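Local coordinates for protein involved in catabolism of external DNA (Legionella pneumophila subsp. pneumophila, PDB 2OO3) that probably methylates N6 of an adenine in 23S ribosomal RNA, taking the methyl group from S-adenosyl-L-methionine, at residues F38-H43 / R115-E120; T124-L129 / V139-T144. All coordinates share one frame; numbering follows the deposited sequence.

Contact 1 of 2, residues F38-H43 / R115-E120; sequences FYLETH and RLYLCE
Phe38 and Arg115 both hold CG anti to their backbone N, and the arginine then folds back at chi3 (59°), which lays its guanidinium against the phenyl ring with the two planes 24° apart. Phe38 CE1 sits under one face of the guanidinium, 3.4 Å from Arg115 NH1, while Arg115 NE forms a salt bridge with Glu158. These side chains belong to two neighbouring parallel strands, 38-41 and 115-119, of the Rossmann-like methyltransferase sheet. The backbone ladder starts with Tyr39 N to Arg115 O (2.7 Å) and continues through Tyr117 N to Tyr39 O and Glu41 N to Tyr117 O. Its last rung, Cys119 N to Glu41 O at 3.1 Å, is more bent, as segment 38-43 leaves its strand. On the face carrying Phe38, Leu40 and Tyr117, Phe38 CE1 packs on Tyr117 CB, and Leu40 CD1 reaches Tyr117 CD2 at 3.7 Å; helix 146-153 covers Leu40 and Tyr117. The other face bears Tyr39, Glu41, Leu116 and Leu118 and is covered by helix 102-109. There Leu118 CD2 meets the edge of the Tyr39 ring at CE2 and also lies alongside the Glu41 carboxylate. At the C-terminal ends of the strands, His43 and Glu120 are predicted to bind S-adenosyl-L-methionine, and Glu120 OE1 accepts a bond from Gly45 N. Glu41 is gripped at both carboxylate oxygens: Ser44 OG, just past the segment, bonds to OE2, and Tyr39 OH, from the same strand, donates to the anti side of Glu41 OE1 at 2.5 Å.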
ATOM      1  N   PHE A  38       5.212  -6.500  14.038  1.00  7.95           N
ATOM      2  CA  PHE A  38       6.087  -5.434  13.560  1.00  7.04           C
ATOM      3  C   PHE A  38       5.526  -4.892  12.226  1.00  7.25           C
ATOM      4  O   PHE A  38       5.298  -5.666  11.281  1.00  6.07           O
ATOM      5  CB  PHE A  38       7.488  -6.016  13.315  1.00  7.77           C
ATOM      6  CG  PHE A  38       8.502  -5.010  12.866  1.00  7.05           C
ATOM      7  CD1 PHE A  38       8.695  -3.835  13.579  1.00  9.01           C
ATOM      8  CD2 PHE A  38       9.297  -5.257  11.759  1.00  9.52           C
ATOM      9  CE1 PHE A  38       9.638  -2.913  13.204  1.00  8.09           C
ATOM     10  CE2 PHE A  38      10.270  -4.303  11.356  1.00 10.83           C
ATOM     11  CZ  PHE A  38      10.422  -3.136  12.069  1.00  8.71           C
ATOM     12  N   TYR A  39       5.317  -3.583  12.147  1.00  5.76           N
ATOM     13  CA  TYR A  39       4.834  -2.986  10.913  1.00  6.58           C
ATOM     14  C   TYR A  39       5.938  -2.057  10.415  1.00  5.96           C
ATOM     15  O   TYR A  39       6.308  -1.111  11.097  1.00  5.33           O
ATOM     16  CB  TYR A  39       3.529  -2.212  11.159  1.00  6.71           C
ATOM     17  CG  TYR A  39       3.076  -1.431   9.952  1.00  7.33           C
ATOM     18  CD1 TYR A  39       2.395  -2.077   8.895  1.00  9.84           C
ATOM     19  CD2 TYR A  39       3.321  -0.060   9.843  1.00  6.17           C
ATOM     20  CE1 TYR A  39       1.978  -1.372   7.773  1.00  8.29           C
ATOM     21  CE2 TYR A  39       2.885   0.671   8.703  1.00  7.28           C
ATOM     22  CZ  TYR A  39       2.230  -0.004   7.687  1.00  9.00           C
ATOM     23  OH  TYR A  39       1.787   0.658   6.563  1.00  9.77           O
ATOM     24  N   LEU A  40       6.470  -2.361   9.239  1.00  6.32           N
ATOM     25  CA  LEU A  40       7.566  -1.572   8.648  1.00  6.98           C
ATOM     26  C   LEU A  40       7.159  -0.919   7.321  1.00  7.49           C
ATOM     27  O   LEU A  40       6.741  -1.628   6.379  1.00  6.78           O
ATOM     28  CB  LEU A  40       8.809  -2.475   8.448  1.00  7.01           C
ATOM     29  CG  LEU A  40       9.978  -1.910   7.633  1.00  9.54           C
ATOM     30  CD1 LEU A  40      10.572  -0.699   8.357  1.00  7.94           C
ATOM     31  CD2 LEU A  40      11.004  -2.983   7.483  1.00 10.51           C
ATOM     32  N   GLU A  41       7.276   0.414   7.242  1.00  6.93           N
ATOM     33  CA  GLU A  41       7.144   1.112   5.975  1.00  8.44           C
ATOM     34  C   GLU A  41       8.467   1.637   5.512  1.00  8.64           C
ATOM     35  O   GLU A  41       9.154   2.343   6.251  1.00  9.98           O
ATOM     36  CB  GLU A  41       6.155   2.274   6.047  1.00  8.97           C
ATOM     37  CG  GLU A  41       4.705   1.873   6.032  1.00 11.45           C
ATOM     38  CD  GLU A  41       3.793   3.099   6.082  1.00 13.84           C
ATOM     39  OE1 GLU A  41       2.644   3.015   6.565  1.00 10.89           O
ATOM     40  OE2 GLU A  41       4.263   4.163   5.643  1.00 17.67           O
ATOM     41  N   THR A  42       8.816   1.329   4.265  1.00  8.22           N
ATOM     42  CA  THR A  42      10.098   1.762   3.684  1.00  7.82           C
ATOM     43  C   THR A  42      10.015   3.212   3.136  1.00  6.87           C
ATOM     44  O   THR A  42      11.012   3.917   3.071  1.00  6.25           O
ATOM     45  CB  THR A  42      10.514   0.791   2.521  1.00  8.26           C
ATOM     46  OG1 THR A  42       9.379   0.588   1.668  1.00  8.37           O
ATOM     47  CG2 THR A  42      10.929  -0.607   3.036  1.00  9.48           C
ATOM     48  N   HIS A  43       8.832   3.655   2.717  1.00  7.32           N
ATOM     49  CA  HIS A  43       8.677   4.980   2.098  1.00  5.82           C
ATOM     50  C   HIS A  43       7.404   5.611   2.695  1.00  7.62           C
ATOM     51  O   HIS A  43       6.323   5.581   2.048  1.00  8.11           O
ATOM     52  CB  HIS A  43       8.475   4.883   0.573  1.00  7.03           C
ATOM     53  CG  HIS A  43       9.591   4.238  -0.195  1.00  6.43           C
ATOM     54  ND1 HIS A  43       9.779   2.874  -0.238  1.00  9.21           N
ATOM     55  CD2 HIS A  43      10.532   4.771  -1.016  1.00  9.35           C
ATOM     56  CE1 HIS A  43      10.811   2.593  -1.025  1.00  9.86           C
ATOM     57  NE2 HIS A  43      11.293   3.727  -1.502  1.00 10.15           N
ATOM     58  N   ARG A 115       4.299  -2.758  16.881  1.00  7.09           N
ATOM     59  CA  ARG A 115       5.369  -1.760  16.767  1.00  7.21           C
ATOM     60  C   ARG A 115       5.450  -1.280  15.347  1.00  7.54           C
ATOM     61  O   ARG A 115       5.640  -2.103  14.429  1.00  7.09           O
ATOM     62  CB  ARG A 115       6.721  -2.351  17.171  1.00  6.77           C
ATOM     63  CG  ARG A 115       7.858  -1.382  17.078  1.00  7.94           C
ATOM     64  CD  ARG A 115       9.090  -1.885  17.843  1.00 11.05           C
ATOM     65  NE  ARG A 115       9.532  -3.174  17.325  1.00 11.57           N
ATOM     66  CZ  ARG A 115      10.572  -3.360  16.512  1.00 14.29           C
ATOM     67  NH1 ARG A 115      11.315  -2.332  16.103  1.00 16.47           N
ATOM     68  NH2 ARG A 115      10.867  -4.593  16.110  1.00 14.66           N
ATOM     69  N   LEU A 116       5.304   0.035  15.168  1.00  7.15           N
ATOM     70  CA  LEU A 116       5.348   0.647  13.825  1.00  6.93           C
ATOM     71  C   LEU A 116       6.696   1.305  13.640  1.00  6.99           C
ATOM     72  O   LEU A 116       7.161   2.069  14.491  1.00  6.90           O
ATOM     73  CB  LEU A 116       4.249   1.711  13.627  1.00  6.58           C
ATOM     74  CG  LEU A 116       2.766   1.272  13.622  1.00  7.15           C
ATOM     75  CD1 LEU A 116       2.266   0.948  15.029  1.00  7.20           C
ATOM     76  CD2 LEU A 116       1.903   2.353  12.958  1.00  7.25           C
ATOM     77  N   TYR A 117       7.302   1.050  12.499  1.00  6.16           N
ATOM     78  CA  TYR A 117       8.550   1.649  12.181  1.00  5.90           C
ATOM     79  C   TYR A 117       8.414   2.310  10.800  1.00  6.08           C
ATOM     80  O   TYR A 117       8.234   1.629   9.767  1.00  5.91           O
ATOM     81  CB  TYR A 117       9.596   0.555  12.175  1.00  6.76           C
ATOM     82  CG  TYR A 117      10.999   1.049  12.201  1.00  9.90           C
ATOM     83  CD1 TYR A 117      11.798   0.881  13.351  1.00 10.02           C
ATOM     84  CD2 TYR A 117      11.565   1.661  11.077  1.00 11.59           C
ATOM     85  CE1 TYR A 117      13.113   1.312  13.364  1.00 11.18           C
ATOM     86  CE2 TYR A 117      12.877   2.091  11.089  1.00 11.95           C
ATOM     87  CZ  TYR A 117      13.633   1.908  12.232  1.00 11.35           C
ATOM     88  OH  TYR A 117      14.921   2.303  12.239  1.00 12.81           O
ATOM     89  N   LEU A 118       8.496   3.636  10.779  1.00  5.48           N
ATOM     90  CA  LEU A 118       8.210   4.388   9.567  1.00  5.93           C
ATOM     91  C   LEU A 118       9.473   5.080   9.081  1.00  7.18           C
ATOM     92  O   LEU A 118      10.121   5.793   9.857  1.00  7.30           O
ATOM     93  CB  LEU A 118       7.143   5.451   9.851  1.00  5.59           C
ATOM     94  CG  LEU A 118       5.847   4.958  10.526  1.00  5.91           C
ATOM     95  CD1 LEU A 118       4.905   6.108  10.922  1.00  5.00           C
ATOM     96  CD2 LEU A 118       5.109   3.865   9.631  1.00  3.94           C
ATOM     97  N   CYS A 119       9.804   4.901   7.806  1.00  7.58           N
ATOM     98  CA  CYS A 119      11.050   5.472   7.251  1.00  9.34           C
ATOM     99  C   CYS A 119      10.708   6.504   6.205  1.00  9.46           C
ATOM    100  O   CYS A 119       9.860   6.250   5.344  1.00  9.31           O
ATOM    101  CB  CYS A 119      11.920   4.401   6.576  1.00  9.11           C
ATOM    102  SG  CYS A 119      12.432   3.011   7.669  1.00 12.82           S
ATOM    103  N   GLU A 120      11.397   7.634   6.239  1.00 10.49           N
ATOM    104  CA  GLU A 120      11.236   8.620   5.185  1.00 12.83           C
ATOM    105  C   GLU A 120      12.563   9.328   4.911  1.00 13.76           C
ATOM    106  O   GLU A 120      13.166   9.888   5.816  1.00 14.09           O
ATOM    107  CB  GLU A 120      10.128   9.646   5.537  1.00 12.00           C
ATOM    108  CG  GLU A 120      10.009  10.834   4.539  1.00 12.79           C
ATOM    109  CD  GLU A 120       9.856  10.388   3.067  1.00 14.82           C
ATOM    110  OE1 GLU A 120       9.150   9.373   2.776  1.00 14.44           O
ATOM    111  OE2 GLU A 120      10.458  11.063   2.196  1.00 14.11           O
TER

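Contact 2 of 2, residues T124-L129 / V139-T144; sequences TEYNFL and VYVNHT
Tyr126, Val141 and His143 make most of this contact between helical segment 124-129 and strand 139-142, which run nearly antiparallel, their axes 9.0 Å apart at closest approach. Tyr126 leans from the helix toward the residues at and just beyond the strand's C-terminal end. His143 CB stands over the centre of the tyrosine ring, 3.5 Å from its centroid and only 9° off the normal, a CH-pi contact. Because His143 CG is anti to its backbone N (chi1 -174°), the imidazole is carried toward the CB side of the tyrosine ring, into an offset stack with centroids 4.8 Å apart and planes inclined by 17°. The far end of the imidazole is fixed by a bond from NE2 to Leu121 O. Tyr126 CE1 lies 3.5 Å from His143 N, bringing the ring against the backbone as well. Val141 CG1 fits between two helix side chains, touching Tyr126 CE1 and, at 3.6 Å, Leu129 CD2; Leu129 itself continues inward onto Pro103 of helix 102-109. At the tyrosine's phenolic end a water bridges the elements: it is 2.9 Å from Tyr126 OH and donates to Val141 O. Helix and strand are thus joined by aromatic and aliphatic packing plus one water, without a direct hydrogen bond. They form the second half of a right-handed beta-alpha-beta crossover, 115-119 to 123-129 to 139-142, the repeating unit of Rossmann-like methyltransferase folds.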
ATOM      1  N   THR A 124      11.810  17.412   4.445  1.00 16.14           N
ATOM      2  CA  THR A 124      10.528  18.103   4.632  1.00 16.08           C
ATOM      3  C   THR A 124       9.414  17.111   4.949  1.00 14.77           C
ATOM      4  O   THR A 124       8.610  17.346   5.870  1.00 14.77           O
ATOM      5  CB  THR A 124      10.129  18.946   3.396  1.00 16.39           C
ATOM      6  OG1 THR A 124      11.165  19.902   3.142  1.00 18.84           O
ATOM      7  CG2 THR A 124       8.819  19.697   3.661  1.00 17.12           C
ATOM      8  N   GLU A 125       9.363  16.024   4.177  1.00 12.96           N
ATOM      9  CA  GLU A 125       8.357  14.989   4.365  1.00 12.99           C
ATOM     10  C   GLU A 125       8.503  14.349   5.755  1.00 12.70           C
ATOM     11  O   GLU A 125       7.525  14.185   6.496  1.00 11.44           O
ATOM     12  CB  GLU A 125       8.471  13.916   3.277  1.00 12.00           C
ATOM     13  CG  GLU A 125       8.277  14.473   1.856  1.00 16.94           C
ATOM     14  CD  GLU A 125       7.088  15.417   1.788  1.00 21.65           C
ATOM     15  OE1 GLU A 125       5.940  14.928   1.830  1.00 21.83           O
ATOM     16  OE2 GLU A 125       7.302  16.654   1.748  1.00 23.80           O
ATOM     17  N   TYR A 126       9.738  14.005   6.097  1.00 11.93           N
ATOM     18  CA  TYR A 126      10.034  13.453   7.413  1.00 12.80           C
ATOM     19  C   TYR A 126       9.572  14.387   8.532  1.00 12.98           C
ATOM     20  O   TYR A 126       8.972  13.937   9.520  1.00 11.62           O
ATOM     21  CB  TYR A 126      11.525  13.131   7.531  1.00 13.54           C
ATOM     22  CG  TYR A 126      11.979  12.941   8.960  1.00 14.50           C
ATOM     23  CD1 TYR A 126      11.786  11.713   9.621  1.00 13.46           C
ATOM     24  CD2 TYR A 126      12.609  13.977   9.649  1.00 13.32           C
ATOM     25  CE1 TYR A 126      12.220  11.542  10.970  1.00 13.43           C
ATOM     26  CE2 TYR A 126      13.029  13.822  10.953  1.00 14.55           C
ATOM     27  CZ  TYR A 126      12.832  12.597  11.606  1.00 15.98           C
ATOM     28  OH  TYR A 126      13.251  12.476  12.914  1.00 18.43           O
ATOM     29  N   ASN A 127       9.841  15.692   8.387  1.00 13.37           N
ATOM     30  CA  ASN A 127       9.438  16.639   9.418  1.00 14.86           C
ATOM     31  C   ASN A 127       7.927  16.704   9.595  1.00 14.40           C
ATOM     32  O   ASN A 127       7.462  16.901  10.716  1.00 13.96           O
ATOM     33  CB  ASN A 127      10.011  18.056   9.186  1.00 16.15           C
ATOM     34  CG  ASN A 127      11.519  18.156   9.498  1.00 20.68           C
ATOM     35  OD1 ASN A 127      12.268  18.710   8.698  1.00 28.00           O
ATOM     36  ND2 ASN A 127      11.962  17.630  10.641  1.00 21.07           N
ATOM     37  N   PHE A 128       7.169  16.516   8.511  1.00 13.32           N
ATOM     38  CA  PHE A 128       5.706  16.464   8.615  1.00 13.74           C
ATOM     39  C   PHE A 128       5.248  15.173   9.254  1.00 12.44           C
ATOM     40  O   PHE A 128       4.311  15.159  10.012  1.00 10.84           O
ATOM     41  CB  PHE A 128       5.032  16.582   7.249  1.00 14.69           C
ATOM     42  CG  PHE A 128       4.876  17.985   6.755  1.00 19.29           C
ATOM     43  CD1 PHE A 128       3.923  18.839   7.314  1.00 22.54           C
ATOM     44  CD2 PHE A 128       5.634  18.441   5.675  1.00 23.58           C
ATOM     45  CE1 PHE A 128       3.776  20.148   6.830  1.00 25.51           C
ATOM     46  CE2 PHE A 128       5.494  19.749   5.180  1.00 24.43           C
ATOM     47  CZ  PHE A 128       4.566  20.603   5.763  1.00 23.61           C
ATOM     48  N   LEU A 129       5.925  14.079   8.942  1.00 12.47           N
ATOM     49  CA  LEU A 129       5.597  12.764   9.517  1.00 12.56           C
ATOM     50  C   LEU A 129       5.776  12.728  11.050  1.00 12.28           C
ATOM     51  O   LEU A 129       5.084  11.986  11.759  1.00 12.33           O
ATOM     52  CB  LEU A 129       6.494  11.708   8.869  1.00 11.41           C
ATOM     53  CG  LEU A 129       6.182  10.226   9.124  1.00 11.73           C
ATOM     54  CD1 LEU A 129       4.795   9.867   8.583  1.00  8.13           C
ATOM     55  CD2 LEU A 129       7.256   9.435   8.427  1.00 10.61           C
ATOM     56  N   VAL A 139       4.978   4.198  17.866  1.00  7.45           N
ATOM     57  CA  VAL A 139       5.344   4.641  16.533  1.00  7.57           C
ATOM     58  C   VAL A 139       6.768   5.210  16.484  1.00  7.51           C
ATOM     59  O   VAL A 139       7.053   6.225  17.111  1.00  6.78           O
ATOM     60  CB  VAL A 139       4.348   5.706  15.982  1.00  7.42           C
ATOM     61  CG1 VAL A 139       4.746   6.138  14.547  1.00  7.26           C
ATOM     62  CG2 VAL A 139       2.916   5.176  15.978  1.00  8.87           C
ATOM     63  N   TYR A 140       7.651   4.548  15.753  1.00  7.39           N
ATOM     64  CA  TYR A 140       9.031   5.034  15.584  1.00  8.22           C
ATOM     65  C   TYR A 140       9.235   5.615  14.208  1.00  9.12           C
ATOM     66  O   TYR A 140       9.171   4.890  13.209  1.00 10.75           O
ATOM     67  CB  TYR A 140      10.021   3.895  15.811  1.00  8.21           C
ATOM     68  CG  TYR A 140       9.962   3.415  17.243  1.00  9.08           C
ATOM     69  CD1 TYR A 140      10.800   3.983  18.226  1.00  6.93           C
ATOM     70  CD2 TYR A 140       9.042   2.430  17.637  1.00  7.26           C
ATOM     71  CE1 TYR A 140      10.730   3.568  19.557  1.00  6.38           C
ATOM     72  CE2 TYR A 140       8.973   1.997  18.985  1.00  7.82           C
ATOM     73  CZ  TYR A 140       9.831   2.567  19.924  1.00  8.43           C
ATOM     74  OH  TYR A 140       9.755   2.141  21.234  1.00 10.67           O
ATOM     75  N   VAL A 141       9.484   6.916  14.145  1.00  9.94           N
ATOM     76  CA  VAL A 141       9.665   7.606  12.861  1.00 10.98           C
ATOM     77  C   VAL A 141      11.148   7.835  12.630  1.00 12.35           C
ATOM     78  O   VAL A 141      11.816   8.419  13.493  1.00 12.21           O
ATOM     79  CB  VAL A 141       8.948   8.955  12.872  1.00 11.50           C
ATOM     80  CG1 VAL A 141       9.103   9.687  11.518  1.00 13.10           C
ATOM     81  CG2 VAL A 141       7.474   8.775  13.219  1.00 12.91           C
ATOM     82  N   ASN A 142      11.658   7.387  11.475  1.00 12.17           N
ATOM     83  CA  ASN A 142      13.086   7.429  11.149  1.00 14.24           C
ATOM     84  C   ASN A 142      13.439   8.115   9.829  1.00 14.46           C
ATOM     85  O   ASN A 142      12.843   7.823   8.789  1.00 15.11           O
ATOM     86  CB  ASN A 142      13.635   6.023  11.167  1.00 14.71           C
ATOM     87  CG  ASN A 142      13.485   5.382  12.526  1.00 19.12           C
ATOM     88  OD1 ASN A 142      14.388   5.454  13.361  1.00 23.75           O
ATOM     89  ND2 ASN A 142      12.326   4.764  12.767  1.00 24.83           N
ATOM     90  N   HIS A 143      14.372   9.057   9.885  1.00 13.73           N
ATOM     91  CA  HIS A 143      14.836   9.775   8.706  1.00 14.92           C
ATOM     92  C   HIS A 143      15.990   8.969   8.101  1.00 15.24           C
ATOM     93  O   HIS A 143      17.146   9.096   8.502  1.00 14.27           O
ATOM     94  CB  HIS A 143      15.263  11.207   9.087  1.00 15.19           C
ATOM     95  CG  HIS A 143      15.630  12.061   7.915  1.00 18.07           C
ATOM     96  ND1 HIS A 143      16.393  13.208   8.040  1.00 19.10           N
ATOM     97  CD2 HIS A 143      15.345  11.939   6.597  1.00 18.04           C
ATOM     98  CE1 HIS A 143      16.552  13.754   6.851  1.00 20.09           C
ATOM     99  NE2 HIS A 143      15.946  12.994   5.955  1.00 21.37           N
ATOM    100  N   THR A 144      15.645   8.100   7.153  1.00 15.64           N
ATOM    101  CA  THR A 144      16.559   7.092   6.692  1.00 15.90           C
ATOM    102  C   THR A 144      16.084   6.503   5.377  1.00 16.77           C
ATOM    103  O   THR A 144      14.897   6.587   5.029  1.00 16.10           O
ATOM    104  CB  THR A 144      16.788   6.001   7.774  1.00 16.96           C
ATOM    105  OG1 THR A 144      17.975   5.255   7.464  1.00 18.52           O
ATOM    106  CG2 THR A 144      15.555   5.063   7.946  1.00 16.30           C
TER
HETATM  107  O   HOH W   1      12.254  10.799  15.093  1.00 19.56           O

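Overall arrangement
The two contacts follow one another along the chain, contact 1 closing at Glu120 just before the helix of contact 2 begins, and their centres lie about 10 Å apart. Both belong to the same mixed sheet, where strand 115-119 stands between 38-41 and 139-142. The joint between them is a pair of probable backbone hydrogen bonds, Leu118 N to Tyr140 O and Asn142 N to Leu118 O. Contact 1 is buried inside the sheet, whereas contact 2 sets a helix against the edge strand, at the surface. Both reach the C-terminal end of strand 115-119, near residues predicted to bind the cofactor, with Tyr126 close to Glu120.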